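Local coordinates for SnoaL-like domain-containing protein (Silicibacter pomeroyi, PDB 3FLJ) that is of unknown function but adopts the cystatin-like fold of the SnoaL-like family and pairs with a second copy of itself, at residues A44-F49 with L116-E121; Q73-F78 with F94-G99; P52-T57 with A132-M137; V106-L111 with E121-P126; G99-V104 with Y127-A132. One frame throughout, in Å; residues are numbered along the deposited sequence.

Interaction 1 of 5, residues A44-F49 with L116-E121; sequences AEDVRF and LIQDFE
The NE2 amide nitrogen of Gln118 gives a nearly straight hydrogen bond, 2.7 Å long, to OD1 of Asp46. OD1 lies in the amide plane of Gln118, but the nitrogen approaches from above the carboxylate plane. Gln118 gets there by a bend at chi2 (63°) that folds the amide back over the turn 44-47, and its OE1 is taken by Asn112. Next to this bond, Arg48 and Asp119 run side by side on the same face of the sheet. OD1 of Asp119 is 2.7 Å from NE of Arg48, a salt bridge whose hydrogen bond is weak because the N-H points well off the oxygen; a second weak bond joins NH2 of Arg48 to OD2 of Asp119. The bend of the arginine at chi3 (-72°) turns the guanidinium back, and the carbonyl O of Gln118 lies over one of its faces. The backbones pair in parallel: N of Arg48 donates to O of Gln118 at 3.0 Å, and N of Phe120 to O of Arg48 at 2.9 Å. At the first residue of the turn, N of Ala44 binds O of Ile117 at 2.8 Å. On the opposite face from the salt bridge, Phe49 sets its edge against the face of Phe120, the centroids 5.5 Å apart, as suits two large apolar groups in a buried layer. A classic beta bulge sets Gln118 and Asp119 together opposite Thr110 of strand 101-111. Helix 61-74 covers Val47 and Phe49, while helix 22-31 packs on Ile117 and Phe120.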
# COMPACT_ATOMS: atom_id res chain seq x y z
N ALA A 44 -4.88 16.54 12.01
CA ALA A 44 -4.78 16.77 13.46
C ALA A 44 -3.54 17.65 13.71
O ALA A 44 -2.56 17.62 12.92
CB ALA A 44 -4.67 15.44 14.22
N GLU A 45 -3.58 18.44 14.79
CA GLU A 45 -2.47 19.35 15.14
C GLU A 45 -1.11 18.62 15.19
O GLU A 45 -0.11 19.15 14.68
CB GLU A 45 -2.76 20.09 16.45
CG GLU A 45 -1.79 21.22 16.77
CD GLU A 45 -2.28 22.16 17.86
OE1 GLU A 45 -3.49 22.51 17.89
OE2 GLU A 45 -1.44 22.59 18.68
N ASP A 46 -1.11 17.39 15.73
CA ASP A 46 0.07 16.51 15.86
C ASP A 46 0.03 15.31 14.88
O ASP A 46 0.51 14.21 15.21
CB ASP A 46 0.20 16.05 17.33
CG ASP A 46 -1.04 15.27 17.86
OD1 ASP A 46 -2.07 15.11 17.14
OD2 ASP A 46 -0.98 14.84 19.04
N VAL A 47 -0.53 15.53 13.68
CA VAL A 47 -0.63 14.49 12.63
C VAL A 47 0.76 13.90 12.31
O VAL A 47 1.75 14.63 12.31
CB VAL A 47 -1.28 15.02 11.30
CG1 VAL A 47 -0.48 16.20 10.71
CG2 VAL A 47 -1.45 13.88 10.26
N ARG A 48 0.81 12.58 12.10
CA ARG A 48 2.01 11.84 11.75
C ARG A 48 1.86 11.40 10.30
O ARG A 48 0.89 10.72 9.96
CB ARG A 48 2.16 10.63 12.66
CG ARG A 48 2.44 11.03 14.10
CD ARG A 48 2.51 9.85 15.05
NE ARG A 48 1.22 9.20 15.34
CZ ARG A 48 0.23 9.68 16.12
NH1 ARG A 48 0.30 10.86 16.74
NH2 ARG A 48 -0.88 8.96 16.30
N PHE A 49 2.79 11.83 9.43
CA PHE A 49 2.83 11.44 8.01
C PHE A 49 4.06 10.54 7.80
O PHE A 49 5.17 10.95 8.11
CB PHE A 49 2.85 12.64 7.08
CG PHE A 49 3.01 12.27 5.63
CD1 PHE A 49 1.95 11.67 4.94
CD2 PHE A 49 4.22 12.48 4.97
CE1 PHE A 49 2.09 11.29 3.59
CE2 PHE A 49 4.39 12.10 3.61
CZ PHE A 49 3.31 11.51 2.91
N LEU A 116 -10.41 14.30 12.48
CA LEU A 116 -9.25 14.79 11.73
C LEU A 116 -8.26 13.64 11.51
O LEU A 116 -8.28 12.65 12.25
CB LEU A 116 -8.58 15.96 12.47
CG LEU A 116 -9.45 17.20 12.72
CD1 LEU A 116 -8.72 18.25 13.56
CD2 LEU A 116 -9.96 17.83 11.43
N ILE A 117 -7.39 13.80 10.51
CA ILE A 117 -6.39 12.80 10.15
C ILE A 117 -5.28 12.82 11.21
O ILE A 117 -4.57 13.82 11.34
CB ILE A 117 -5.81 13.02 8.72
CG1 ILE A 117 -6.94 12.95 7.67
CG2 ILE A 117 -4.72 12.00 8.42
CD1 ILE A 117 -6.51 13.29 6.25
N GLN A 118 -5.15 11.71 11.96
CA GLN A 118 -4.15 11.54 13.02
C GLN A 118 -2.89 10.85 12.48
O GLN A 118 -1.79 11.27 12.81
CB GLN A 118 -4.73 10.75 14.19
CG GLN A 118 -3.86 10.74 15.47
CD GLN A 118 -3.67 12.13 16.09
OE1 GLN A 118 -4.58 12.69 16.71
NE2 GLN A 118 -2.47 12.69 15.93
N ASP A 119 -3.07 9.77 11.72
CA ASP A 119 -1.97 9.02 11.06
C ASP A 119 -2.28 8.90 9.58
O ASP A 119 -3.41 8.54 9.23
CB ASP A 119 -1.81 7.63 11.65
CG ASP A 119 -1.41 7.66 13.10
OD1 ASP A 119 -0.27 8.05 13.38
OD2 ASP A 119 -2.24 7.28 13.94
N PHE A 120 -1.28 9.17 8.75
CA PHE A 120 -1.37 9.16 7.28
C PHE A 120 -0.08 8.44 6.83
O PHE A 120 1.00 9.03 6.86
CB PHE A 120 -1.43 10.62 6.81
CG PHE A 120 -1.86 10.83 5.36
CD1 PHE A 120 -1.47 9.98 4.30
CD2 PHE A 120 -2.60 11.99 5.04
CE1 PHE A 120 -1.87 10.24 2.98
CE2 PHE A 120 -3.00 12.25 3.71
CZ PHE A 120 -2.63 11.37 2.68
N GLU A 121 -0.21 7.17 6.45
CA GLU A 121 0.91 6.32 6.04
C GLU A 121 0.71 5.90 4.58
O GLU A 121 -0.36 5.38 4.24
CB GLU A 121 0.96 5.11 6.97
CG GLU A 121 2.15 4.18 6.74
CD GLU A 121 2.36 3.23 7.89
OE1 GLU A 121 1.39 2.92 8.61
OE2 GLU A 121 3.50 2.79 8.10

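Interaction 2 of 5, residues Q73-F78 with F94-G99; sequences QVFSEF and FQCKVG
An aromatic cluster of Phe75, Phe78 and Phe94 gathers where helix 61-74 gives way to the short strand 75-76, which pairs antiparallel with strand 89-98 of the curved sheet. Ser76 and Lys97 form the hydrogen-bonded pair: N of Ser76 reaches O of Lys97 at 3.0 Å, and N of Lys97 reaches O of Ser76 at 2.8 Å. Cys96 puts its sulfur over the centre of the Phe75 ring, with SG 3.6 Å from the centroid. It does so with SG lodged between the backbone N and the carbonyl carbon (chi1 62°). The same ring receives CG2 of Val98 at its edge, 3.7 Å from CD1 of Phe75. Beyond the corner at Glu77, Phe78 brings CE2 to within 3.4 Å of CD1 of Phe94, over the face of the latter ring; the planes are 29° apart and so offset that little of one ring lies over the other. On the other side of the strand, the aliphatic part of Lys97 runs alongside Glu77. One water accepts from OG of Ser76 and N of Gly99 and donates to O of Val74, while another donates to OG of Ser76 and to O of Gly99. The chemistry is thus divided: rings, sulfur and valine methyls make an apolar inner layer held by dispersion, whereas two waters tied to OG of Ser76 satisfy backbone groups of Val74 and Gly99.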
# COMPACT_ATOMS: atom_id res chain seq x y z
N GLN A 73 2.11 17.78 -6.25
CA GLN A 73 2.80 18.43 -7.36
C GLN A 73 3.61 17.45 -8.21
O GLN A 73 3.59 17.56 -9.44
CB GLN A 73 3.74 19.53 -6.84
CG GLN A 73 3.04 20.76 -6.25
CD GLN A 73 2.85 21.90 -7.23
OE1 GLN A 73 2.85 21.72 -8.46
NE2 GLN A 73 2.70 23.10 -6.69
N VAL A 74 4.33 16.52 -7.55
CA VAL A 74 5.13 15.49 -8.24
C VAL A 74 4.24 14.56 -9.07
O VAL A 74 4.54 14.32 -10.25
CB VAL A 74 6.01 14.66 -7.25
CG1 VAL A 74 6.73 13.50 -7.96
CG2 VAL A 74 7.04 15.56 -6.57
N PHE A 75 3.15 14.08 -8.47
CA PHE A 75 2.22 13.18 -9.16
C PHE A 75 1.45 13.85 -10.30
O PHE A 75 1.13 15.02 -10.24
CB PHE A 75 1.18 12.53 -8.21
CG PHE A 75 1.75 11.61 -7.15
CD1 PHE A 75 2.91 10.82 -7.33
CD2 PHE A 75 0.99 11.41 -5.98
CE1 PHE A 75 3.35 9.94 -6.33
CE2 PHE A 75 1.43 10.51 -4.97
CZ PHE A 75 2.60 9.78 -5.14
N SER A 76 1.18 13.06 -11.34
CA SER A 76 0.35 13.45 -12.48
C SER A 76 -0.64 12.32 -12.73
O SER A 76 -0.41 11.18 -12.30
CB SER A 76 1.19 13.73 -13.72
OG SER A 76 2.03 12.64 -14.02
N GLU A 77 -1.74 12.64 -13.43
CA GLU A 77 -2.81 11.70 -13.75
C GLU A 77 -3.33 10.98 -12.48
O GLU A 77 -3.58 9.78 -12.50
CB GLU A 77 -2.33 10.69 -14.82
CG GLU A 77 -1.76 11.32 -16.10
CD GLU A 77 -1.44 10.32 -17.23
OE1 GLU A 77 -1.77 9.11 -17.13
OE2 GLU A 77 -0.84 10.76 -18.25
N PHE A 78 -3.45 11.73 -11.38
CA PHE A 78 -3.80 11.15 -10.10
C PHE A 78 -5.31 10.91 -10.01
O PHE A 78 -6.10 11.78 -10.38
CB PHE A 78 -3.35 12.06 -8.94
CG PHE A 78 -3.55 11.45 -7.57
CD1 PHE A 78 -4.80 11.50 -6.93
CD2 PHE A 78 -2.49 10.79 -6.93
CE1 PHE A 78 -4.99 10.91 -5.67
CE2 PHE A 78 -2.67 10.21 -5.67
CZ PHE A 78 -3.92 10.26 -5.03
N PHE A 94 -5.04 4.45 -4.84
CA PHE A 94 -4.89 5.38 -5.98
C PHE A 94 -3.93 4.87 -7.05
O PHE A 94 -3.14 3.95 -6.80
CB PHE A 94 -4.43 6.76 -5.49
CG PHE A 94 -3.07 6.78 -4.82
CD1 PHE A 94 -1.90 6.95 -5.59
CD2 PHE A 94 -2.95 6.67 -3.44
CE1 PHE A 94 -0.62 7.00 -4.98
CE2 PHE A 94 -1.68 6.73 -2.81
CZ PHE A 94 -0.51 6.89 -3.58
N GLN A 95 -4.04 5.48 -8.23
CA GLN A 95 -3.13 5.28 -9.35
C GLN A 95 -2.69 6.67 -9.84
O GLN A 95 -3.47 7.63 -9.79
CB GLN A 95 -3.78 4.48 -10.47
CG GLN A 95 -2.79 4.04 -11.57
CD GLN A 95 -3.39 3.12 -12.62
OE1 GLN A 95 -4.49 2.59 -12.46
NE2 GLN A 95 -2.67 2.94 -13.72
N CYS A 96 -1.44 6.77 -10.28
CA CYS A 96 -0.88 8.02 -10.80
C CYS A 96 0.40 7.72 -11.59
O CYS A 96 0.71 6.53 -11.86
CB CYS A 96 -0.59 9.00 -9.64
SG CYS A 96 0.58 8.39 -8.46
N LYS A 97 1.07 8.77 -12.03
CA LYS A 97 2.39 8.67 -12.65
C LYS A 97 3.38 9.63 -11.96
O LYS A 97 2.96 10.64 -11.36
CB LYS A 97 2.34 8.96 -14.16
CG LYS A 97 1.33 8.12 -14.91
CD LYS A 97 1.41 8.24 -16.43
CE LYS A 97 2.62 7.50 -17.01
NZ LYS A 97 2.60 7.39 -18.50
N VAL A 98 4.66 9.25 -12.00
CA VAL A 98 5.79 10.09 -11.59
C VAL A 98 6.56 10.21 -12.91
O VAL A 98 7.27 9.26 -13.30
CB VAL A 98 6.62 9.48 -10.44
CG1 VAL A 98 7.81 10.37 -10.12
CG2 VAL A 98 5.75 9.29 -9.22
N GLY A 99 6.36 11.33 -13.61
CA GLY A 99 6.91 11.54 -14.94
C GLY A 99 6.21 10.56 -15.88
O GLY A 99 4.98 10.53 -15.93
O HOH W 1 4.34 13.26 -12.78
O HOH W 2 2.96 12.25 -16.55

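Interaction 3 of 5, residues P52-T57 with A132-M137; sequences PTYYKT and ALRDAM
The irregular 52-57 segment passes beside one flank of helix 127-143, coming closest where the CA atoms of Thr53 and Arg134 are 5.6 Å apart, and no hydrogen bond joins the two. This is loop-on-helix packing within the cystatin-like fold, the loop linking strands 47-50 and 58-59. Pro52 and Leu133 meet at the buried end, their side chains crossing at about a right angle with CG of Pro52 3.8 Å from CD2 of Leu133. Both are apolar, as suits a buried place where Met124 of strand 117-125 touches each. Thr53 uses its methyl rather than its hydroxyl: chi1 of 54° leaves CG2 anti to the carbonyl carbon, 3.7 Å from CB of Arg134. Small and half apolar, threonine allows the loop to come close to the helix backbone. Farther out, Tyr54 extends across the arginine chain, its hydroxyl hydrogen-bonded to Asn138 of the same helix. The methylenes of Arg134 serve as apolar surface, while its guanidinium makes a weak salt bridge to Asp135. Tyr127 of the second subunit also packs on Arg134. At the exposed end, OH of Tyr54 lies 3.6 Å from CG of Arg134.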
# COMPACT_ATOMS: atom_id res chain seq x y z
N PRO A 52 6.15 6.82 1.48
CA PRO A 52 6.55 5.50 0.95
C PRO A 52 8.06 5.37 0.70
O PRO A 52 8.56 4.24 0.52
CB PRO A 52 5.78 5.43 -0.36
CG PRO A 52 5.73 6.82 -0.84
CD PRO A 52 5.66 7.70 0.40
N THR A 53 8.77 6.50 0.70
CA THR A 53 10.20 6.59 0.40
C THR A 53 11.06 6.18 1.60
O THR A 53 11.60 5.08 1.59
CB THR A 53 10.52 8.02 -0.07
OG1 THR A 53 10.04 8.93 0.92
CG2 THR A 53 9.81 8.32 -1.40
N TYR A 54 11.12 7.01 2.64
CA TYR A 54 11.96 6.76 3.83
C TYR A 54 11.14 6.19 4.98
O TYR A 54 9.96 6.51 5.10
CB TYR A 54 12.60 8.06 4.31
CG TYR A 54 13.47 8.75 3.28
CD1 TYR A 54 14.66 8.14 2.83
CD2 TYR A 54 13.15 10.03 2.79
CE1 TYR A 54 15.51 8.79 1.87
CE2 TYR A 54 13.98 10.68 1.85
CZ TYR A 54 15.15 10.06 1.40
OH TYR A 54 15.96 10.70 0.48
N TYR A 55 11.78 5.40 5.86
CA TYR A 55 11.13 4.85 7.09
C TYR A 55 11.29 5.90 8.21
O TYR A 55 12.00 5.70 9.20
CB TYR A 55 11.73 3.50 7.48
CG TYR A 55 10.87 2.68 8.43
CD1 TYR A 55 9.63 2.19 8.00
CD2 TYR A 55 11.30 2.35 9.72
CE1 TYR A 55 8.82 1.40 8.84
CE2 TYR A 55 10.48 1.55 10.58
CZ TYR A 55 9.24 1.10 10.12
OH TYR A 55 8.41 0.32 10.90
N LYS A 56 10.59 7.02 8.01
CA LYS A 56 10.63 8.19 8.89
C LYS A 56 9.20 8.72 9.06
O LYS A 56 8.26 8.22 8.42
CB LYS A 56 11.54 9.26 8.29
CG LYS A 56 13.02 8.88 8.13
CD LYS A 56 13.72 8.74 9.48
CE LYS A 56 15.18 8.31 9.34
NZ LYS A 56 15.79 8.05 10.68
N THR A 57 9.05 9.71 9.94
CA THR A 57 7.77 10.33 10.25
C THR A 57 7.91 11.85 10.29
O THR A 57 8.82 12.36 10.97
CB THR A 57 7.23 9.84 11.63
OG1 THR A 57 7.19 8.41 11.65
CG2 THR A 57 5.82 10.39 11.93
N ALA A 132 12.00 7.22 -8.16
CA ALA A 132 11.75 8.47 -8.89
C ALA A 132 11.05 9.51 -8.00
O ALA A 132 11.45 10.68 -8.02
CB ALA A 132 10.95 8.21 -10.17
N LEU A 133 10.04 9.09 -7.23
CA LEU A 133 9.36 9.96 -6.25
C LEU A 133 10.35 10.49 -5.20
O LEU A 133 10.34 11.69 -4.92
CB LEU A 133 8.18 9.26 -5.54
CG LEU A 133 7.40 10.00 -4.42
CD1 LEU A 133 6.83 11.32 -4.93
CD2 LEU A 133 6.30 9.11 -3.80
N ARG A 134 11.17 9.60 -4.64
CA ARG A 134 12.20 9.95 -3.63
C ARG A 134 13.15 11.03 -4.16
O ARG A 134 13.40 12.00 -3.46
CB ARG A 134 13.01 8.72 -3.20
CG ARG A 134 14.04 8.96 -2.06
CD ARG A 134 15.07 7.85 -1.97
NE ARG A 134 15.85 7.74 -3.21
CZ ARG A 134 16.84 6.87 -3.44
NH1 ARG A 134 17.26 6.02 -2.50
NH2 ARG A 134 17.44 6.87 -4.64
N ASP A 135 13.63 10.85 -5.40
CA ASP A 135 14.52 11.82 -6.04
C ASP A 135 13.83 13.18 -6.25
O ASP A 135 14.40 14.21 -5.90
CB ASP A 135 15.09 11.28 -7.36
CG ASP A 135 16.05 10.08 -7.16
OD1 ASP A 135 16.50 9.82 -6.02
OD2 ASP A 135 16.34 9.41 -8.18
N ALA A 136 12.59 13.16 -6.77
CA ALA A 136 11.79 14.39 -6.97
C ALA A 136 11.51 15.13 -5.65
O ALA A 136 11.62 16.37 -5.61
CB ALA A 136 10.48 14.10 -7.72
N MSE A 137 11.19 14.38 -4.60
CA MSE A 137 10.91 14.94 -3.26
C MSE A 137 12.15 15.50 -2.56
O MSE A 137 12.05 16.52 -1.88
CB MSE A 137 10.16 13.94 -2.36
CG MSE A 137 8.72 13.63 -2.79
SE MSE A 137 7.56 15.20 -2.72
CE MSE A 137 7.62 15.46 -0.74

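Interaction 4 of 5, residues V106-L111 with E121-P126; sequences VDLITL and EVVMRP
The pairs Val106-Val123 and Leu108-Glu121 build the antiparallel ladder of a beta hairpin, strands 101-111 and 117-125, in the buried middle of the sheet. Four backbone hydrogen bonds carry it. In the Leu108-Glu121 pair, N of Leu108 donates to O of Glu121 at 2.7 Å, and N of Glu121 returns a bond to O of Leu108 at 2.9 Å. In the Val106-Val123 pair, N of Val106 binds O of Val123 at 2.9 Å, while N of Val123 makes a longer bond of 3.2 Å to O of Val106. Between them, Asp107 and Val122 are a non-hydrogen-bonded pair, where CA of Val122 makes a CA-H...O contact with O of Val106. Apolar contacts follow on the face of Val106, Leu108 and Val123: beta-branched valines suit the extended chain, and CG2 of Val123 rests 3.8 Å from CB of Val106. This face turns to the second subunit, whose Val123 packs on this Val123. Amid these apolar groups stands Glu121, its chain extended beyond CG; its carboxylate forms salt bridges with Arg81 and Arg125 of the second subunit, which probably stabilise it as an anion. On the other face Asp107 is buried beside a bound unidentified ligand, its OD2 hydrogen-bonded to Tyr80. Asp107 and Val122 point the same way, and OD1 of Asp107 lies 3.6 Å from CG2 of Val122.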
# COMPACT_ATOMS: atom_id res chain seq x y z
N VAL A 106 -1.57 3.24 -1.73
CA VAL A 106 -2.65 3.33 -0.73
C VAL A 106 -2.29 4.37 0.34
O VAL A 106 -1.18 4.34 0.87
CB VAL A 106 -2.92 1.97 -0.02
CG1 VAL A 106 -4.01 2.13 1.11
CG2 VAL A 106 -3.35 0.92 -1.04
N ASP A 107 -3.24 5.27 0.62
CA ASP A 107 -3.16 6.20 1.75
C ASP A 107 -3.85 5.48 2.92
O ASP A 107 -5.06 5.27 2.87
CB ASP A 107 -3.89 7.53 1.46
CG ASP A 107 -3.26 8.32 0.31
OD1 ASP A 107 -2.02 8.27 0.13
OD2 ASP A 107 -4.01 9.03 -0.38
N LEU A 108 -3.07 5.09 3.93
CA LEU A 108 -3.59 4.42 5.13
C LEU A 108 -3.90 5.52 6.14
O LEU A 108 -2.97 6.16 6.65
CB LEU A 108 -2.60 3.41 5.70
CG LEU A 108 -2.32 2.19 4.82
CD1 LEU A 108 -1.06 1.45 5.30
CD2 LEU A 108 -3.55 1.26 4.78
N ILE A 109 -5.19 5.73 6.42
CA ILE A 109 -5.66 6.82 7.27
C ILE A 109 -6.28 6.31 8.55
O ILE A 109 -7.09 5.39 8.51
CB ILE A 109 -6.70 7.70 6.52
CG1 ILE A 109 -6.10 8.31 5.24
CG2 ILE A 109 -7.26 8.83 7.42
CD1 ILE A 109 -4.89 9.24 5.41
N THR A 110 -5.87 6.92 9.67
CA THR A 110 -6.45 6.70 11.00
C THR A 110 -6.97 8.06 11.45
O THR A 110 -6.19 9.02 11.53
CB THR A 110 -5.45 6.15 12.02
OG1 THR A 110 -4.75 5.05 11.44
CG2 THR A 110 -6.19 5.69 13.29
N LEU A 111 -8.28 8.15 11.71
CA LEU A 111 -8.91 9.38 12.19
C LEU A 111 -8.95 9.37 13.72
O LEU A 111 -8.98 8.29 14.33
CB LEU A 111 -10.33 9.55 11.63
CG LEU A 111 -10.48 9.54 10.09
CD1 LEU A 111 -11.97 9.58 9.69
CD2 LEU A 111 -9.71 10.69 9.43
N GLU A 121 -0.21 7.17 6.45
CA GLU A 121 0.91 6.32 6.04
C GLU A 121 0.71 5.90 4.58
O GLU A 121 -0.36 5.38 4.24
CB GLU A 121 0.96 5.11 6.97
CG GLU A 121 2.15 4.18 6.74
CD GLU A 121 2.36 3.23 7.89
OE1 GLU A 121 1.39 2.92 8.61
OE2 GLU A 121 3.50 2.79 8.10
N VAL A 122 1.73 6.12 3.74
CA VAL A 122 1.64 5.84 2.30
C VAL A 122 2.50 4.65 1.90
O VAL A 122 3.70 4.62 2.20
CB VAL A 122 2.00 7.08 1.46
CG1 VAL A 122 1.89 6.78 -0.07
CG2 VAL A 122 1.12 8.27 1.83
N VAL A 123 1.88 3.68 1.23
CA VAL A 123 2.55 2.48 0.67
C VAL A 123 2.34 2.55 -0.86
O VAL A 123 1.30 3.03 -1.31
CB VAL A 123 2.04 1.14 1.29
CG1 VAL A 123 2.49 1.02 2.75
CG2 VAL A 123 0.53 1.02 1.23
N MSE A 124 3.33 2.10 -1.63
CA MSE A 124 3.30 2.17 -3.10
C MSE A 124 3.99 1.03 -3.82
O MSE A 124 4.72 0.23 -3.20
CB MSE A 124 3.98 3.48 -3.57
CG MSE A 124 3.12 4.69 -3.59
SE MSE A 124 4.20 6.19 -4.29
CE MSE A 124 4.64 5.70 -6.03
N ARG A 125 3.73 0.99 -5.13
CA ARG A 125 4.40 0.11 -6.10
C ARG A 125 4.49 0.87 -7.44
O ARG A 125 3.68 1.79 -7.66
CB ARG A 125 3.63 -1.20 -6.29
CG ARG A 125 2.24 -1.06 -6.92
CD ARG A 125 1.49 -2.39 -7.00
NE ARG A 125 2.21 -3.33 -7.87
CZ ARG A 125 2.09 -3.44 -9.20
NH1 ARG A 125 1.14 -2.81 -9.91
NH2 ARG A 125 2.86 -4.32 -9.84
N PRO A 126 5.45 0.53 -8.32
CA PRO A 126 6.56 -0.40 -8.21
C PRO A 126 7.79 0.31 -7.61
O PRO A 126 7.81 1.56 -7.53
CB PRO A 126 6.81 -0.78 -9.67
CG PRO A 126 6.57 0.51 -10.39
CD PRO A 126 5.38 1.11 -9.68

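Interaction 5 of 5, residues G99-V104 with Y127-A132; sequences GELDAV and YKTVGA
Leu101 and Thr129 make the centre of a helix-on-sheet contact, in which the start of helix 127-143 crosses the beginning of strand 101-111 at 102°, the segment axes 7.8 Å apart. In this cystatin-like fold helix 127-143 thus lies against the curled sheet. Thr129 divides its two branches between different partners. Its chi1 of -49° directs OG1 to the carbonyl of Asp102, to which it donates a hydrogen bond of 2.7 Å, tilted 33° from the carbonyl plane. The same torsion sets the methyl anti to the backbone N, where CG2 meets CB of Ala103 at 3.6 Å. Threonine therefore fits a buried place that has both a carbonyl to satisfy and an alanine to cover, and the small Ala103 lets the helix approach. Leu101 stands with CG beside its own backbone N and an extended chi2, reaching out from the strand to the helix. Its CB is 3.5 Å from OG1 of Thr129, while CD1 meets the CB of Ala132 one helical turn later. Val98 of the neighbouring strand touches both Thr129 and Ala132, and Met124 lies against Ala103. At the outer edge, CD1 of Leu101 comes to 4.0 Å from the carbonyl O of Lys128.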
# COMPACT_ATOMS: atom_id res chain seq x y z
N GLY A 99 6.36 11.33 -13.61
CA GLY A 99 6.91 11.54 -14.94
C GLY A 99 6.21 10.56 -15.88
O GLY A 99 4.98 10.53 -15.93
N GLU A 100 7.01 9.75 -16.58
CA GLU A 100 6.49 8.70 -17.47
C GLU A 100 6.26 7.34 -16.77
O GLU A 100 5.71 6.44 -17.41
CB GLU A 100 7.42 8.51 -18.69
CG GLU A 100 7.61 9.78 -19.55
CD GLU A 100 6.29 10.35 -20.13
OE1 GLU A 100 5.35 9.56 -20.43
OE2 GLU A 100 6.20 11.59 -20.30
N LEU A 101 6.62 7.21 -15.49
CA LEU A 101 6.53 5.96 -14.76
C LEU A 101 5.20 5.83 -14.04
O LEU A 101 4.80 6.76 -13.34
CB LEU A 101 7.65 5.86 -13.72
CG LEU A 101 9.11 5.85 -14.20
CD1 LEU A 101 10.03 5.91 -13.01
CD2 LEU A 101 9.41 4.62 -15.06
N ASP A 102 4.55 4.68 -14.17
CA ASP A 102 3.27 4.39 -13.53
C ASP A 102 3.46 4.02 -12.06
O ASP A 102 4.49 3.43 -11.70
CB ASP A 102 2.55 3.22 -14.22
CG ASP A 102 2.15 3.55 -15.63
OD1 ASP A 102 1.31 4.45 -15.80
OD2 ASP A 102 2.67 2.90 -16.56
N ALA A 103 2.47 4.36 -11.24
CA ALA A 103 2.45 4.01 -9.81
C ALA A 103 1.04 3.68 -9.33
O ALA A 103 0.06 4.23 -9.85
CB ALA A 103 3.02 5.15 -8.96
N VAL A 104 0.96 2.76 -8.37
CA VAL A 104 -0.25 2.44 -7.61
C VAL A 104 0.14 2.55 -6.13
O VAL A 104 1.23 2.13 -5.73
CB VAL A 104 -0.81 1.03 -7.95
CG1 VAL A 104 -1.97 0.65 -7.03
CG2 VAL A 104 -1.25 0.99 -9.41
N TYR A 127 8.80 -0.47 -7.23
CA TYR A 127 10.08 0.03 -6.65
C TYR A 127 10.71 1.21 -7.41
O TYR A 127 10.98 2.25 -6.81
CB TYR A 127 11.07 -1.15 -6.52
CG TYR A 127 12.47 -0.83 -6.05
CD1 TYR A 127 12.75 -0.61 -4.69
CD2 TYR A 127 13.55 -0.81 -6.96
CE1 TYR A 127 14.07 -0.35 -4.25
CE2 TYR A 127 14.88 -0.55 -6.52
CZ TYR A 127 15.12 -0.33 -5.16
OH TYR A 127 16.38 -0.06 -4.69
N LYS A 128 10.86 1.05 -8.73
CA LYS A 128 11.49 2.08 -9.61
C LYS A 128 10.78 3.45 -9.57
O LYS A 128 11.45 4.49 -9.57
CB LYS A 128 11.60 1.55 -11.05
CG LYS A 128 12.42 2.38 -12.03
CD LYS A 128 12.38 1.82 -13.47
CE LYS A 128 13.04 0.43 -13.59
NZ LYS A 128 13.23 -0.05 -15.01
N THR A 129 9.44 3.44 -9.54
CA THR A 129 8.64 4.68 -9.48
C THR A 129 8.77 5.35 -8.10
O THR A 129 8.80 6.59 -8.03
CB THR A 129 7.16 4.43 -9.83
OG1 THR A 129 7.09 3.67 -11.05
CG2 THR A 129 6.42 5.75 -10.01
N VAL A 130 8.83 4.55 -7.03
CA VAL A 130 9.07 5.07 -5.67
C VAL A 130 10.46 5.76 -5.61
O VAL A 130 10.58 6.81 -4.99
CB VAL A 130 8.90 3.99 -4.57
CG1 VAL A 130 9.29 4.54 -3.18
CG2 VAL A 130 7.40 3.45 -4.54
N GLY A 131 11.47 5.16 -6.25
CA GLY A 131 12.82 5.77 -6.39
C GLY A 131 12.78 7.13 -7.07
O GLY A 131 13.42 8.09 -6.61
N ALA A 132 12.00 7.22 -8.16
CA ALA A 132 11.75 8.47 -8.89
C ALA A 132 11.05 9.51 -8.00
O ALA A 132 11.45 10.68 -8.02
CB ALA A 132 10.95 8.21 -10.17

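Interaction 4 is wholly buried and nearest the chain's centre; interaction 3 is largely buried, and interactions 1, 2 and 5 partly so. Strand 117-125 pairs on one edge in interaction 4 and on the other, in parallel, in interaction 1, which shares Glu121 and adds a charged outer face. Interaction 2, about 22 Å from interaction 1 between centres, extends the same sheet with aromatic and sulfur contacts. Interactions 3 and 5 instead attach helix 127-143, sharing Ala132: the former is purely van der Waals against a loop, the latter adds one side-chain hydrogen bond to a strand. Met124, from interaction 4, packs against interactions 2, 3 and 5. The second subunit reaches chiefly interactions 3, 4 and 5.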